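Local coordinates for SGNH hydrolase-type esterase domain-containing protein (Slackia heliotrinireducens DSM 20476, PDB 4S1P) that probably hydrolyses ester bonds as a member of the SGNH hydrolase (GDSL-like lipase/acylhydrolase) family, its natural substrate being unknown, at residues N11-A16 / V166-A171. Numbering follows the deposited sequence.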
ATOM      1  N   ASN A  11      -3.479   2.188   5.590  1.00 12.28           N
ATOM      2  CA  ASN A  11      -3.583   3.173   6.653  1.00 14.14           C
ATOM      3  C   ASN A  11      -3.651   4.557   6.039  1.00 14.07           C
ATOM      4  O   ASN A  11      -4.202   4.691   4.934  1.00 13.63           O
ATOM      5  CB  ASN A  11      -2.518   2.934   7.708  1.00 14.27           C
ATOM      6  CG  ASN A  11      -1.121   3.179   7.220  1.00 14.25           C
ATOM      7  OD1 ASN A  11      -0.861   3.862   6.223  1.00 12.94           O
ATOM      8  ND2 ASN A  11      -0.179   2.628   7.963  1.00 15.33           N
ATOM      9  N   SER A  12      -3.210   5.616   6.730  1.00 13.57           N
ATOM     10  CA  SER A  12      -3.381   6.945   6.152  1.00 15.46           C
ATOM     11  C   SER A  12      -2.632   7.146   4.828  1.00 15.46           C
ATOM     12  O   SER A  12      -3.008   8.023   4.054  1.00 17.20           O
ATOM     13  CB  SER A  12      -3.033   8.046   7.166  1.00 20.39           C
ATOM     14  OG  SER A  12      -1.658   8.187   7.245  1.00 26.79           O
ATOM     15  N   LEU A  13      -1.615   6.327   4.499  1.00 13.51           N
ATOM     16  CA  LEU A  13      -1.002   6.491   3.168  1.00 14.07           C
ATOM     17  C   LEU A  13      -1.976   6.125   2.048  1.00 13.58           C
ATOM     18  O   LEU A  13      -1.849   6.600   0.897  1.00 15.18           O
ATOM     19  CB  LEU A  13       0.310   5.719   3.041  1.00 14.65           C
ATOM     20  CG  LEU A  13       1.562   6.389   3.631  1.00 17.75           C
ATOM     21  CD1 LEU A  13       1.490   6.557   5.127  1.00 20.05           C
ATOM     22  CD2 LEU A  13       2.792   5.631   3.191  1.00 17.03           C
ATOM     23  N   THR A  14      -2.955   5.295   2.382  1.00 12.77           N
ATOM     24  CA  THR A  14      -4.036   4.977   1.456  1.00 12.83           C
ATOM     25  C   THR A  14      -5.164   6.001   1.531  1.00 13.55           C
ATOM     26  O   THR A  14      -5.636   6.445   0.498  1.00 15.39           O
ATOM     27  CB  THR A  14      -4.589   3.567   1.755  1.00 12.31           C
ATOM     28  OG1 THR A  14      -3.608   2.605   1.366  1.00 12.76           O
ATOM     29  CG2 THR A  14      -5.867   3.278   0.949  1.00 13.59           C
ATOM     30  N   THR A  15      -5.597   6.382   2.733  1.00 13.27           N
ATOM     31  CA  THR A  15      -6.818   7.167   2.861  1.00 14.00           C
ATOM     32  C   THR A  15      -6.588   8.658   2.701  1.00 14.79           C
ATOM     33  O   THR A  15      -7.554   9.372   2.376  1.00 17.20           O
ATOM     34  CB  THR A  15      -7.508   6.923   4.200  1.00 14.58           C
ATOM     35  OG1 THR A  15      -6.606   7.198   5.275  1.00 15.30           O
ATOM     36  CG2 THR A  15      -8.007   5.501   4.310  1.00 17.48           C
ATOM     37  N   ALA A  16      -5.355   9.124   2.889  1.00 15.39           N
ATOM     38  CA  ALA A  16      -5.108  10.578   2.838  1.00 17.27           C
ATOM     39  C   ALA A  16      -5.555  11.189   1.510  1.00 15.59           C
ATOM     40  O   ALA A  16      -5.441  10.579   0.428  1.00 15.69           O
ATOM     41  CB  ALA A  16      -3.611  10.889   3.095  1.00 18.27           C
ATOM     42  N   VAL A 166       6.793  12.002   5.388  1.00 14.97           N
ATOM     43  CA  VAL A 166       6.295  10.611   5.442  1.00 15.16           C
ATOM     44  C   VAL A 166       4.997  10.462   4.678  1.00 15.25           C
ATOM     45  O   VAL A 166       4.871   9.646   3.774  1.00 15.76           O
ATOM     46  CB  VAL A 166       6.066  10.144   6.891  1.00 16.78           C
ATOM     47  CG1 VAL A 166       5.384   8.772   6.926  1.00 18.47           C
ATOM     48  CG2 VAL A 166       7.388  10.076   7.639  1.00 18.16           C
ATOM     49  N   HIS A 167       4.024  11.268   5.036  1.00 14.91           N
ATOM     50  CA  HIS A 167       2.724  11.210   4.398  1.00 15.00           C
ATOM     51  C   HIS A 167       2.785  11.930   3.058  1.00 15.97           C
ATOM     52  O   HIS A 167       3.618  12.817   2.852  1.00 16.99           O
ATOM     53  CB  HIS A 167       1.704  11.864   5.334  1.00 16.96           C
ATOM     54  CG  HIS A 167       1.450  11.055   6.570  1.00 21.68           C
ATOM     55  ND1 HIS A 167       2.199  11.180   7.718  1.00 23.85           N
ATOM     56  CD2 HIS A 167       0.600  10.028   6.794  1.00 32.70           C
ATOM     57  CE1 HIS A 167       1.793  10.302   8.615  1.00 31.16           C
ATOM     58  NE2 HIS A 167       0.821   9.585   8.076  1.00 33.95           N
ATOM     59  N   PRO A 168       1.899  11.552   2.135  1.00 15.67           N
ATOM     60  CA  PRO A 168       1.863  12.205   0.829  1.00 15.53           C
ATOM     61  C   PRO A 168       1.123  13.550   0.922  1.00 15.82           C
ATOM     62  O   PRO A 168       0.180  13.707   1.692  1.00 17.70           O
ATOM     63  CB  PRO A 168       1.065  11.224  -0.019  1.00 16.30           C
ATOM     64  CG  PRO A 168       0.107  10.576   0.964  1.00 17.25           C
ATOM     65  CD  PRO A 168       0.873  10.494   2.278  1.00 16.91           C
ATOM     66  N   SER A 169       1.585  14.506   0.124  1.00 15.53           N
ATOM     67  CA  SER A 169       0.808  15.712  -0.143  1.00 15.51           C
ATOM     68  C   SER A 169      -0.371  15.340  -1.037  1.00 15.82           C
ATOM     69  O   SER A 169      -0.435  14.251  -1.576  1.00 15.68           O
ATOM     70  CB  SER A 169       1.684  16.714  -0.884  1.00 16.94           C
ATOM     71  OG  SER A 169       1.909  16.286  -2.186  1.00 18.46           O
ATOM     72  N   PRO A 170      -1.299  16.272  -1.257  1.00 16.72           N
ATOM     73  CA  PRO A 170      -2.323  15.972  -2.232  1.00 17.67           C
ATOM     74  C   PRO A 170      -1.748  15.568  -3.600  1.00 16.15           C
ATOM     75  O   PRO A 170      -2.262  14.644  -4.221  1.00 17.90           O
ATOM     76  CB  PRO A 170      -3.096  17.293  -2.292  1.00 19.24           C
ATOM     77  CG  PRO A 170      -3.002  17.810  -0.916  1.00 20.08           C
ATOM     78  CD  PRO A 170      -1.575  17.523  -0.529  1.00 18.88           C
ATOM     79  N   ALA A 171      -0.682  16.236  -4.072  1.00 17.55           N
ATOM     80  CA  ALA A 171      -0.029  15.847  -5.328  1.00 17.45           C
ATOM     81  C   ALA A 171       0.570  14.418  -5.227  1.00 17.28           C
ATOM     82  O   ALA A 171       0.486  13.642  -6.169  1.00 16.76           O
ATOM     83  CB  ALA A 171       1.041  16.856  -5.725  1.00 21.97           C
TER
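The His167 ring meets Ser12 edge-on. Ser12 OG lies in the ring plane at the rim, beside the CD2–NE2 bond. Ser12 OG is 2.9 Å from His167 CD2. From Ser12 OG to His167 NE2 it is 3.0 Å. On one ring face sits Val166 CG1, 4.0 Å above the plane and offset toward the rim. Leu13 CD1 approaches His167 CD2 obliquely at 4.0 Å, and the two side chains cross at about a right angle. The first torsion of Ser12 (chi1 79°) holds OG between the backbone N and the carbonyl carbon and turns it to the imidazole. His167 ND1 is hydrogen-bonded to Asp164, which helps to set the ring rotation, with the CD2–NE2 side toward Ser12. Ser12, His167 and Asp164 are arranged like a Ser-His-Asp triad and probably form the active site, as in other SGNH hydrolases. An unidentified ligand lies close to Ser12 and accepts a hydrogen bond from its backbone N. Next to the ring, Pro168 packs on Leu13 of helix 12-15 and on Ala16, just past its end. Pro168 CD is 4.4 Å from Leu13 CG. Pro168 CG is 4.3 Å from Ala16 CB. Asn11 is the N-cap of helix 12-15. Asn11 OD1 accepts from Leu13 N at 3.1 Å in a nearly straight bond (167°), and Gln70 also donates to this oxygen. The short helix 12-15 follows strand 4-10 of the parallel sheet, which places Ser12 just past a strand end. His167 and Pro168 lie on the loop leading into helix 170-184, and helix 114-119 touches His167 through Lys115.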